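L-talarate/galactarate dehydratase (Salmonella typhimurium, PDB 2PP3) catalyses the magnesium-dependent dehydration of both L-talarate and galactarate to 5-keto-4-deoxy-D-glucarate, and epimerises L-talarate to galactarate in competition with dehydration. Local coordinates at residues Ala227-Asp232 / Pro254-Asp259; Thr42-Ala47 / Phe171-Leu176; Phe78-Arg83 / Ala326-Met331. The protein carries 1 engineered substitution. All blocks are in the same frame, centred on the assembly; numbering follows the deposited sequence.

Contact 1. Residues Ala227-Asp232 / Pro254-Asp259. With LGT (L-glucaric acid), chain G.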
loop_
_atom_site.group_PDB
_atom_site.type_symbol
_atom_site.label_atom_id
_atom_site.label_comp_id
_atom_site.label_asym_id
_atom_site.label_seq_id
_atom_site.Cartn_x
_atom_site.Cartn_y
_atom_site.Cartn_z
ATOM N N ALA B 227 -4.934 29.743 -8.737
ATOM C CA ALA B 227 -4.104 30.778 -9.359
ATOM C C ALA B 227 -3.101 30.237 -10.366
ATOM O O ALA B 227 -2.391 31.003 -11.018
ATOM C CB ALA B 227 -3.375 31.567 -8.282
ATOM N N ASN B 228 -3.029 28.918 -10.485
ATOM C CA ASN B 228 -2.108 28.286 -11.419
ATOM C C ASN B 228 -0.684 28.858 -11.422
ATOM O O ASN B 228 -0.133 29.175 -12.481
ATOM C CB ASN B 228 -2.694 28.328 -12.836
ATOM C CG ASN B 228 -3.797 27.291 -13.043
ATOM O OD1 ASN B 228 -3.526 26.102 -13.259
ATOM N ND2 ASN B 228 -5.045 27.735 -12.961
ATOM N N GLN B 229 -0.101 28.984 -10.231
ATOM C CA GLN B 229 1.274 29.466 -10.058
ATOM C C GLN B 229 1.558 30.899 -10.483
ATOM O O GLN B 229 2.720 31.310 -10.482
ATOM C CB GLN B 229 2.252 28.584 -10.838
ATOM C CG GLN B 229 2.099 27.088 -10.668
ATOM C CD GLN B 229 3.086 26.329 -11.537
ATOM O OE1 GLN B 229 4.295 26.361 -11.300
ATOM N NE2 GLN B 229 2.577 25.654 -12.558
ATOM N N GLN B 230 0.529 31.669 -10.819
ATOM C CA GLN B 230 0.761 33.022 -11.301
ATOM C C GLN B 230 1.016 34.170 -10.327
ATOM O O GLN B 230 1.206 35.304 -10.761
ATOM C CB GLN B 230 -0.353 33.421 -12.277
ATOM C CG GLN B 230 -0.308 32.655 -13.600
ATOM C CD GLN B 230 1.103 32.214 -13.992
ATOM O OE1 GLN B 230 1.547 31.120 -13.634
ATOM N NE2 GLN B 230 1.813 33.069 -14.719
ATOM N N TRP B 231 1.022 33.906 -9.027
ATOM C CA TRP B 231 1.309 34.983 -8.082
ATOM C C TRP B 231 2.728 34.856 -7.559
ATOM O O TRP B 231 3.322 33.781 -7.616
ATOM C CB TRP B 231 0.377 34.944 -6.873
ATOM C CG TRP B 231 -1.031 35.289 -7.164
ATOM C CD1 TRP B 231 -1.485 36.195 -8.076
ATOM C CD2 TRP B 231 -2.181 34.790 -6.482
ATOM N NE1 TRP B 231 -2.852 36.294 -8.003
ATOM C CE2 TRP B 231 -3.307 35.443 -7.031
ATOM C CE3 TRP B 231 -2.371 33.853 -5.454
ATOM C CZ2 TRP B 231 -4.611 35.192 -6.587
ATOM C CZ3 TRP B 231 -3.666 33.602 -5.012
ATOM C CH2 TRP B 231 -4.771 34.271 -5.579
ATOM N N ASP B 232 3.281 35.962 -7.073
ATOM C CA ASP B 232 4.601 35.916 -6.462
ATOM C C ASP B 232 4.256 35.963 -4.973
ATOM O O ASP B 232 3.112 36.245 -4.618
ATOM C CB ASP B 232 5.489 37.103 -6.894
ATOM C CG ASP B 232 4.899 38.463 -6.541
ATOM O OD1 ASP B 232 3.861 38.529 -5.858
ATOM O OD2 ASP B 232 5.494 39.480 -6.955
ATOM N N PRO B 254 -0.977 28.853 -5.454
ATOM C CA PRO B 254 -0.809 30.305 -5.452
ATOM C C PRO B 254 0.570 30.727 -5.962
ATOM O O PRO B 254 0.735 31.841 -6.454
ATOM C CB PRO B 254 -1.031 30.672 -3.988
ATOM C CG PRO B 254 -0.508 29.460 -3.263
ATOM C CD PRO B 254 -1.074 28.329 -4.081
ATOM N N LEU B 255 1.545 29.823 -5.856
ATOM C CA LEU B 255 2.923 30.096 -6.280
ATOM C C LEU B 255 3.476 29.038 -7.224
ATOM O O LEU B 255 2.795 28.070 -7.560
ATOM C CB LEU B 255 3.833 30.158 -5.053
ATOM C CG LEU B 255 3.370 31.098 -3.941
ATOM C CD1 LEU B 255 4.200 30.877 -2.687
ATOM C CD2 LEU B 255 3.485 32.527 -4.426
ATOM N N ASP B 256 4.723 29.223 -7.647
ATOM C CA ASP B 256 5.372 28.253 -8.519
ATOM C C ASP B 256 5.249 26.889 -7.845
ATOM O O ASP B 256 5.368 26.785 -6.621
ATOM C CB ASP B 256 6.851 28.584 -8.695
ATOM C CG ASP B 256 7.580 27.538 -9.526
ATOM O OD1 ASP B 256 7.345 27.475 -10.747
ATOM O OD2 ASP B 256 8.375 26.765 -8.958
ATOM N N ALA B 257 5.034 25.849 -8.641
ATOM C CA ALA B 257 4.867 24.496 -8.115
ATOM C C ALA B 257 6.042 23.982 -7.292
ATOM O O ALA B 257 5.883 23.055 -6.494
ATOM C CB ALA B 257 4.581 23.524 -9.256
ATOM N N TYR B 258 7.218 24.572 -7.482
ATOM C CA TYR B 258 8.398 24.126 -6.750
ATOM C C TYR B 258 8.839 25.079 -5.652
ATOM O O TYR B 258 9.887 24.884 -5.038
ATOM C CB TYR B 258 9.546 23.863 -7.726
ATOM C CG TYR B 258 9.294 22.659 -8.606
ATOM C CD1 TYR B 258 9.758 21.393 -8.243
ATOM C CD2 TYR B 258 8.549 22.776 -9.779
ATOM C CE1 TYR B 258 9.483 20.267 -9.033
ATOM C CE2 TYR B 258 8.266 21.661 -10.572
ATOM C CZ TYR B 258 8.736 20.413 -10.196
ATOM O OH TYR B 258 8.473 19.318 -10.990
ATOM N N ASP B 259 8.045 26.113 -5.401
ATOM C CA ASP B 259 8.374 27.048 -4.335
ATOM C C ASP B 259 7.814 26.478 -3.030
ATOM O O ASP B 259 6.766 26.906 -2.547
ATOM C CB ASP B 259 7.766 28.428 -4.601
ATOM C CG ASP B 259 8.133 29.432 -3.527
ATOM O OD1 ASP B 259 8.831 29.034 -2.566
ATOM O OD2 ASP B 259 7.729 30.609 -3.636
HETATM O O1A LGT G . -8.244 21.692 -13.349
HETATM C C1 LGT G . -7.267 22.246 -12.825
HETATM O O1B LGT G . -6.927 22.076 -11.634
HETATM C C2 LGT G . -6.410 23.228 -13.706
HETATM O O2 LGT G . -5.157 23.544 -13.072
HETATM C C3 LGT G . -6.115 22.679 -15.109
HETATM O O3 LGT G . -5.088 21.689 -15.017
HETATM C C4 LGT G . -5.641 23.760 -16.117
HETATM O O4 LGT G . -4.377 24.305 -15.676
HETATM C C5 LGT G . -5.462 23.254 -17.566
HETATM O O5 LGT G . -6.709 22.697 -18.013
HETATM C C6 LGT G . -5.052 24.391 -18.525
HETATM O O6A LGT G . -3.817 24.514 -18.752
HETATM O O6B LGT G . -5.956 25.125 -19.000
HETATM O O HOH W 1 5.424 32.180 -7.582
#

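Contact 2. Residues Thr42-Ala47 / Phe171-Leu176. With LGT (L-glucaric acid), chain G.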
loop_
_atom_site.group_PDB
_atom_site.type_symbol
_atom_site.label_atom_id
_atom_site.label_comp_id
_atom_site.label_asym_id
_atom_site.label_seq_id
_atom_site.Cartn_x
_atom_site.Cartn_y
_atom_site.Cartn_z
ATOM N N THR B 42 -13.663 24.967 -27.879
ATOM C CA THR B 42 -13.587 26.236 -27.174
ATOM C C THR B 42 -12.246 26.269 -26.449
ATOM O O THR B 42 -12.097 25.674 -25.380
ATOM C CB THR B 42 -14.728 26.374 -26.145
ATOM O OG1 THR B 42 -15.985 26.421 -26.831
ATOM C CG2 THR B 42 -14.562 27.642 -25.324
ATOM N N PRO B 43 -11.247 26.955 -27.032
ATOM C CA PRO B 43 -9.917 27.049 -26.420
ATOM C C PRO B 43 -9.976 27.472 -24.952
ATOM O O PRO B 43 -10.640 28.442 -24.592
ATOM C CB PRO B 43 -9.194 28.064 -27.307
ATOM C CG PRO B 43 -10.317 28.880 -27.890
ATOM C CD PRO B 43 -11.340 27.834 -28.209
ATOM N N VAL B 44 -9.274 26.720 -24.114
ATOM C CA VAL B 44 -9.249 26.974 -22.681
ATOM C C VAL B 44 -8.010 27.751 -22.248
ATOM O O VAL B 44 -6.902 27.480 -22.708
ATOM C CB VAL B 44 -9.300 25.642 -21.900
ATOM C CG1 VAL B 44 -9.241 25.902 -20.406
ATOM C CG2 VAL B 44 -10.564 24.888 -22.268
ATOM N N SER B 45 -8.201 28.719 -21.360
ATOM C CA SER B 45 -7.076 29.498 -20.875
ATOM C C SER B 45 -7.224 29.923 -19.419
ATOM O O SER B 45 -8.234 30.514 -19.027
ATOM C CB SER B 45 -6.872 30.736 -21.758
ATOM O OG SER B 45 -7.978 31.611 -21.673
ATOM N N ASP B 46 -6.220 29.584 -18.614
ATOM C CA ASP B 46 -6.204 29.974 -17.208
ATOM C C ASP B 46 -5.189 31.113 -17.091
ATOM O O ASP B 46 -4.789 31.688 -18.103
ATOM C CB ASP B 46 -5.805 28.798 -16.302
ATOM C CG ASP B 46 -4.544 28.088 -16.771
ATOM O OD1 ASP B 46 -3.570 28.760 -17.166
ATOM O OD2 ASP B 46 -4.524 26.842 -16.730
ATOM N N ALA B 47 -4.765 31.433 -15.873
ATOM C CA ALA B 47 -3.814 32.521 -15.678
ATOM C C ALA B 47 -2.493 32.329 -16.428
ATOM O O ALA B 47 -1.823 33.302 -16.763
ATOM C CB ALA B 47 -3.550 32.722 -14.194
ATOM N N PHE B 171 -13.212 29.003 -15.962
ATOM C CA PHE B 171 -11.930 29.442 -16.505
ATOM C C PHE B 171 -11.927 30.924 -16.878
ATOM O O PHE B 171 -12.985 31.541 -17.022
ATOM C CB PHE B 171 -11.546 28.576 -17.703
ATOM C CG PHE B 171 -10.949 27.253 -17.318
ATOM C CD1 PHE B 171 -9.642 27.180 -16.846
ATOM C CD2 PHE B 171 -11.696 26.082 -17.404
ATOM C CE1 PHE B 171 -9.083 25.955 -16.464
ATOM C CE2 PHE B 171 -11.149 24.851 -17.025
ATOM C CZ PHE B 171 -9.839 24.789 -16.554
ATOM N N LEU B 172 -10.725 31.482 -17.031
ATOM C CA LEU B 172 -10.537 32.902 -17.341
ATOM C C LEU B 172 -11.003 33.423 -18.703
ATOM O O LEU B 172 -11.290 34.611 -18.847
ATOM C CB LEU B 172 -9.069 33.281 -17.128
ATOM C CG LEU B 172 -8.670 33.400 -15.656
ATOM C CD1 LEU B 172 -7.167 33.609 -15.541
ATOM C CD2 LEU B 172 -9.432 34.554 -15.012
ATOM N N HIS B 173 -11.076 32.550 -19.698
ATOM C CA HIS B 173 -11.525 32.965 -21.022
ATOM C C HIS B 173 -13.052 33.060 -21.032
ATOM O O HIS B 173 -13.658 33.408 -22.045
ATOM C CB HIS B 173 -11.068 31.946 -22.064
ATOM C CG HIS B 173 -11.615 30.573 -21.832
ATOM N ND1 HIS B 173 -12.902 30.217 -22.175
ATOM C CD2 HIS B 173 -11.066 29.482 -21.248
ATOM C CE1 HIS B 173 -13.123 28.966 -21.813
ATOM N NE2 HIS B 173 -12.024 28.497 -21.248
ATOM N N THR B 174 -13.666 32.750 -19.896
ATOM C CA THR B 174 -15.118 32.780 -19.772
ATOM C C THR B 174 -15.619 34.053 -19.094
ATOM O O THR B 174 -15.261 34.340 -17.949
ATOM C CB THR B 174 -15.629 31.557 -18.961
ATOM O OG1 THR B 174 -15.264 30.345 -19.634
ATOM C CG2 THR B 174 -17.146 31.608 -18.802
ATOM N N PRO B 175 -16.457 34.837 -19.797
ATOM C CA PRO B 175 -17.011 36.083 -19.251
ATOM C C PRO B 175 -17.788 35.805 -17.966
ATOM O O PRO B 175 -18.382 34.735 -17.813
ATOM C CB PRO B 175 -17.911 36.582 -20.375
ATOM C CG PRO B 175 -17.226 36.065 -21.606
ATOM C CD PRO B 175 -16.862 34.656 -21.203
ATOM N N LEU B 176 -17.793 36.773 -17.055
ATOM C CA LEU B 176 -18.471 36.618 -15.772
ATOM C C LEU B 176 -19.894 36.059 -15.853
ATOM O O LEU B 176 -20.195 35.034 -15.236
ATOM C CB LEU B 176 -18.481 37.952 -15.022
ATOM C CG LEU B 176 -19.087 37.961 -13.611
ATOM C CD1 LEU B 176 -18.442 36.879 -12.755
ATOM C CD2 LEU B 176 -18.884 39.333 -12.977
HETATM O O1A LGT G . -8.244 21.692 -13.349
HETATM C C1 LGT G . -7.267 22.246 -12.825
HETATM O O1B LGT G . -6.927 22.076 -11.634
HETATM C C2 LGT G . -6.410 23.228 -13.706
HETATM O O2 LGT G . -5.157 23.544 -13.072
HETATM C C3 LGT G . -6.115 22.679 -15.109
HETATM O O3 LGT G . -5.088 21.689 -15.017
HETATM C C4 LGT G . -5.641 23.760 -16.117
HETATM O O4 LGT G . -4.377 24.305 -15.676
HETATM C C5 LGT G . -5.462 23.254 -17.566
HETATM O O5 LGT G . -6.709 22.697 -18.013
HETATM C C6 LGT G . -5.052 24.391 -18.525
HETATM O O6A LGT G . -3.817 24.514 -18.752
HETATM O O6B LGT G . -5.956 25.125 -19.000
#

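Contact 3. Residues Phe78-Arg83 / Ala326-Met331. With LGT (L-glucaric acid), chain G.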
loop_
_atom_site.group_PDB
_atom_site.type_symbol
_atom_site.label_atom_id
_atom_site.label_comp_id
_atom_site.label_asym_id
_atom_site.label_seq_id
_atom_site.Cartn_x
_atom_site.Cartn_y
_atom_site.Cartn_z
ATOM N N PHE B 78 -4.589 4.831 -18.934
ATOM C CA PHE B 78 -4.128 5.938 -19.760
ATOM C C PHE B 78 -3.465 7.067 -18.993
ATOM O O PHE B 78 -3.581 7.177 -17.766
ATOM C CB PHE B 78 -5.301 6.511 -20.567
ATOM C CG PHE B 78 -6.278 7.301 -19.741
ATOM C CD1 PHE B 78 -6.047 8.647 -19.461
ATOM C CD2 PHE B 78 -7.413 6.689 -19.209
ATOM C CE1 PHE B 78 -6.933 9.379 -18.660
ATOM C CE2 PHE B 78 -8.308 7.409 -18.406
ATOM C CZ PHE B 78 -8.068 8.756 -18.129
ATOM N N SER B 79 -2.752 7.895 -19.748
ATOM C CA SER B 79 -2.092 9.075 -19.221
ATOM C C SER B 79 -2.493 10.155 -20.218
ATOM O O SER B 79 -3.189 9.873 -21.200
ATOM C CB SER B 79 -0.562 8.903 -19.168
ATOM O OG SER B 79 -0.015 8.607 -20.438
ATOM N N TYR B 80 -2.072 11.386 -19.978
ATOM C CA TYR B 80 -2.455 12.463 -20.867
ATOM C C TYR B 80 -1.405 13.547 -20.848
ATOM O O TYR B 80 -0.447 13.486 -20.085
ATOM C CB TYR B 80 -3.779 13.062 -20.402
ATOM C CG TYR B 80 -3.629 13.919 -19.167
ATOM C CD1 TYR B 80 -3.422 15.295 -19.269
ATOM C CD2 TYR B 80 -3.634 13.348 -17.895
ATOM C CE1 TYR B 80 -3.217 16.083 -18.132
ATOM C CE2 TYR B 80 -3.432 14.122 -16.752
ATOM C CZ TYR B 80 -3.223 15.487 -16.877
ATOM O OH TYR B 80 -3.013 16.254 -15.749
ATOM N N SER B 81 -1.605 14.546 -21.695
ATOM C CA SER B 81 -0.700 15.674 -21.748
ATOM C C SER B 81 -1.455 16.890 -22.242
ATOM O O SER B 81 -2.082 16.854 -23.295
ATOM C CB SER B 81 0.480 15.384 -22.676
ATOM O OG SER B 81 1.418 16.450 -22.625
ATOM N N LYS B 82 -1.433 17.951 -21.450
ATOM C CA LYS B 82 -2.077 19.196 -21.839
ATOM C C LYS B 82 -0.927 20.032 -22.389
ATOM O O LYS B 82 -0.101 20.539 -21.632
ATOM C CB LYS B 82 -2.717 19.878 -20.629
ATOM C CG LYS B 82 -3.958 19.171 -20.114
ATOM C CD LYS B 82 -4.585 19.937 -18.965
ATOM C CE LYS B 82 -5.791 19.199 -18.395
ATOM N NZ LYS B 82 -6.380 19.928 -17.232
ATOM N N ARG B 83 -0.878 20.131 -23.712
ATOM C CA ARG B 83 0.160 20.843 -24.451
ATOM C C ARG B 83 1.258 19.832 -24.764
ATOM O O ARG B 83 1.051 18.632 -24.586
ATOM C CB ARG B 83 0.694 22.054 -23.664
ATOM C CG ARG B 83 -0.375 23.130 -23.472
ATOM C CD ARG B 83 0.162 24.424 -22.873
ATOM N NE ARG B 83 -0.884 25.443 -22.768
ATOM C CZ ARG B 83 -1.858 25.444 -21.858
ATOM N NH1 ARG B 83 -1.938 24.477 -20.948
ATOM N NH2 ARG B 83 -2.766 26.416 -21.859
ATOM N N ALA B 326 -6.983 15.818 -2.844
ATOM C CA ALA B 326 -7.810 16.380 -3.903
ATOM C C ALA B 326 -7.081 16.120 -5.218
ATOM O O ALA B 326 -6.371 16.987 -5.740
ATOM C CB ALA B 326 -8.019 17.871 -3.686
ATOM N N PRO B 327 -7.236 14.904 -5.765
ATOM C CA PRO B 327 -6.586 14.524 -7.022
ATOM C C PRO B 327 -6.921 15.502 -8.145
ATOM O O PRO B 327 -7.997 16.104 -8.171
ATOM C CB PRO B 327 -7.130 13.127 -7.290
ATOM C CG PRO B 327 -7.450 12.605 -5.910
ATOM C CD PRO B 327 -8.078 13.806 -5.255
ATOM N N HIS B 328 -5.993 15.653 -9.078
ATOM C CA HIS B 328 -6.189 16.566 -10.189
ATOM C C HIS B 328 -6.591 15.866 -11.481
ATOM O O HIS B 328 -5.980 14.867 -11.866
ATOM C CB HIS B 328 -4.906 17.375 -10.408
ATOM C CG HIS B 328 -4.859 18.100 -11.714
ATOM N ND1 HIS B 328 -4.347 17.534 -12.861
ATOM C CD2 HIS B 328 -5.272 19.342 -12.060
ATOM C CE1 HIS B 328 -4.442 18.396 -13.857
ATOM N NE2 HIS B 328 -5.003 19.501 -13.398
ATOM N N PHE B 329 -7.630 16.387 -12.134
ATOM C CA PHE B 329 -8.095 15.850 -13.415
ATOM C C PHE B 329 -8.463 14.357 -13.331
ATOM O O PHE B 329 -8.798 13.848 -12.258
ATOM C CB PHE B 329 -6.987 16.075 -14.463
ATOM C CG PHE B 329 -7.461 16.054 -15.893
ATOM C CD1 PHE B 329 -8.447 16.930 -16.331
ATOM C CD2 PHE B 329 -6.888 15.179 -16.814
ATOM C CE1 PHE B 329 -8.858 16.938 -17.669
ATOM C CE2 PHE B 329 -7.289 15.179 -18.150
ATOM C CZ PHE B 329 -8.277 16.063 -18.579
ATOM N N ALA B 330 -8.402 13.686 -14.481
ATOM C CA ALA B 330 -8.692 12.257 -14.643
ATOM C C ALA B 330 -9.600 11.610 -13.589
ATOM O O ALA B 330 -9.212 10.629 -12.947
ATOM C CB ALA B 330 -7.373 11.484 -14.735
ATOM N N MET B 331 -10.811 12.139 -13.429
ATOM C CA MET B 331 -11.736 11.594 -12.442
ATOM C C MET B 331 -12.057 10.118 -12.659
ATOM O O MET B 331 -12.410 9.415 -11.713
ATOM C CB MET B 331 -13.032 12.412 -12.405
ATOM C CG MET B 331 -13.701 12.606 -13.748
ATOM S SD MET B 331 -15.254 13.520 -13.589
ATOM C CE MET B 331 -16.333 12.500 -14.609
HETATM O O1A LGT G . -8.244 21.692 -13.349
HETATM C C1 LGT G . -7.267 22.246 -12.825
HETATM O O1B LGT G . -6.927 22.076 -11.634
HETATM C C2 LGT G . -6.410 23.228 -13.706
HETATM O O2 LGT G . -5.157 23.544 -13.072
HETATM C C3 LGT G . -6.115 22.679 -15.109
HETATM O O3 LGT G . -5.088 21.689 -15.017
HETATM C C4 LGT G . -5.641 23.760 -16.117
HETATM O O4 LGT G . -4.377 24.305 -15.676
HETATM C C5 LGT G . -5.462 23.254 -17.566
HETATM O O5 LGT G . -6.709 22.697 -18.013
HETATM C C6 LGT G . -5.052 24.391 -18.525
HETATM O O6A LGT G . -3.817 24.514 -18.752
HETATM O O6B LGT G . -5.956 25.125 -19.000
#

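Contact 1. Residues Ala227-Asp232 / Pro254-Asp259
Gln229 reaches across to the backbone of Ala257, whose N donates to its OE1 at 2.8 Å. The bond is fairly straight, 160° at the hydrogen, but the N-H arrives from above the plane of the amide, 43° out of it. On its way the side chain lies along the Leu255 carbonyl: Gln229 CG is 3.3 Å from Leu255 O, and the CA-H of Gln229 makes a bent C-H...O contact with the same oxygen. With CG beside the backbone N (chi1 -48°) and the chain extended beyond it, the amide is carried past Leu255 to Ala257. Trp231 sets the six-membered end of its indole against Pro254, CE3 lying 3.8 Å from Pro254 CB, which sits at the ring edge near its plane. Trp231 N gives a weak bond to Pro254 O, and a water bridges the backbones by donating to Trp231 O and accepting from Asp256 N. Both segments are loops that follow consecutive parallel strands, 223-226 and 251-252, of the modified (β/α)7β barrel of the enolase superfamily, on the side where these strands deliver the magnesium ligands Asp226 and Glu252. A type I' turn from Ala227 to Gln230, closed by Gln230 N to Ala227 O, presents Gln229 and holds the substrate-binding residue Asn228 just before it. In the type I turn from Asp256 to Asp259, Asp256 OD2 accepts from Tyr258 N at 2.9 Å, an Asx turn. Asp232 OD1 accepts from Thr235 N as N-cap of helix 233-243; Asp259 OD1 accepts from Gly262 N as N-cap of helix 260-269 and also pairs with Arg233 in a salt bridge.

Contact 2. Residues Thr42-Ala47 / Phe171-Leu176
His173 lies against the backbone of Pro43 to Ser45 and has the largest area buried here. Its ring takes Pro43 O over the centre of one face, 3.4 Å above the plane, while Ser45 N lies at the ring edge, 3.0 Å from His173 CD2. The first torsion, chi1 61°, tucks CG between the backbone N and the carbonyl carbon and folds the imidazole back over the strand; Ser45 OG comes within 3.1 Å of His173 CB. The burial has a polar cost: His173 NE2 finds no partner in the model. Leu172 comes next, its CD1 branch packed 3.3 Å from Ala47 N and 4.0 Å from Ala47 CB. Its own N makes a weak bond to Ser45 O, 3.3 Å with only 120° at the hydrogen. Val44 CG1, anti to its backbone N, stands 3.7 Å from the centroid of the Phe171 ring and 6° off the normal, a nearly axial CH-pi contact. Asp46 CB touches the same ring at its edge, and Asp46 OD2 lies 2.8 Å from O4 of the bound L-glucarate while forming a salt bridge with Lys48. Thr42 OG1 is hydrogen-bonded to Asp8 of the second subunit. Segment 42-47 lies between strands 28-40 and 57-69 of the capping domain, in the connection that reaches over the substrate site, as in the enolase superfamily, and meets the barrel side at 171-176. Helix 203-217 packs on both ends of 171-176, Asp206 against Leu172 and Arg209 and Ala212 against Leu176 at the start of helix 176-188.

Contact 3. Residues Phe78-Arg83 / Ala326-Met331
O3 of the bound L-glucarate is gripped from both segments: His328 NE2 meets it at 2.7 Å, with an angle of 164° and either partner able to donate, and Lys82 NZ gives it a weak bond at 3.1 Å. The site is built as in the enolase superfamily, where the α+β capping domain closes over the barrel; strand 74-81 belongs to the antiparallel sheet of that cap, and the loop after strand 324-325 brings His328, the proton donor/acceptor, from the barrel. Lys82 NZ makes a firmer bond to O5 at 2.9 Å. With its chain extended beyond CG, the lysine lies over the Phe329 ring, where CE stands over the centre in a CH-pi contact and NZ makes a cation-pi contact 4.2 Å from the centroid. Phe329 in turn directs its edge at the face of Tyr80 in an edge-to-face pair, centroids 4.7 Å apart and planes at 53°; Phe329 CD2 is the atom that leans over the tyrosine face. Phe329 therefore packs against Lys82 and Tyr80 at once. Phe78 CZ adds a looser apolar touch on Ala330 CB. Tyr80 OH lies at the edge of the imidazole, in its plane, and is hydrogen-bonded to Asp301 OD2, which also accepts from His328 ND1. The carboxylate of Asp301, which probably raises the basicity of His328, is thus shared between the histidine and a second-shell tyrosine. Beyond the lysine, Arg83 adds a contact at the C6 carboxylate: its NH1 binds O6A at 2.9 Å, almost straight, with 170° at the hydrogen.

How the contacts relate
Running from the N terminus, the chain lays down segment 42-47 and then strand 74-81 with Lys82 and Arg83, before either has met its partner. Segment 171-176 closes contact 2, bringing the loop ahead of helix 176-188 against 42-47. Contact 1 follows entirely later and stays within the barrel, closing a short loop of 21 residues around helix 233-243. Segment 326-331 finally closes contact 3, which ties the antiparallel sheet of the cap to the last loop of the barrel; its span of 242 residues encloses contact 1 and crosses contact 2. Contacts 1 and 2 touch, Gln230 CG lying 3.3 Å from Ala47 CB. The centres lie about 18 to 19 Å apart, and all three contacts touch L-glucarate.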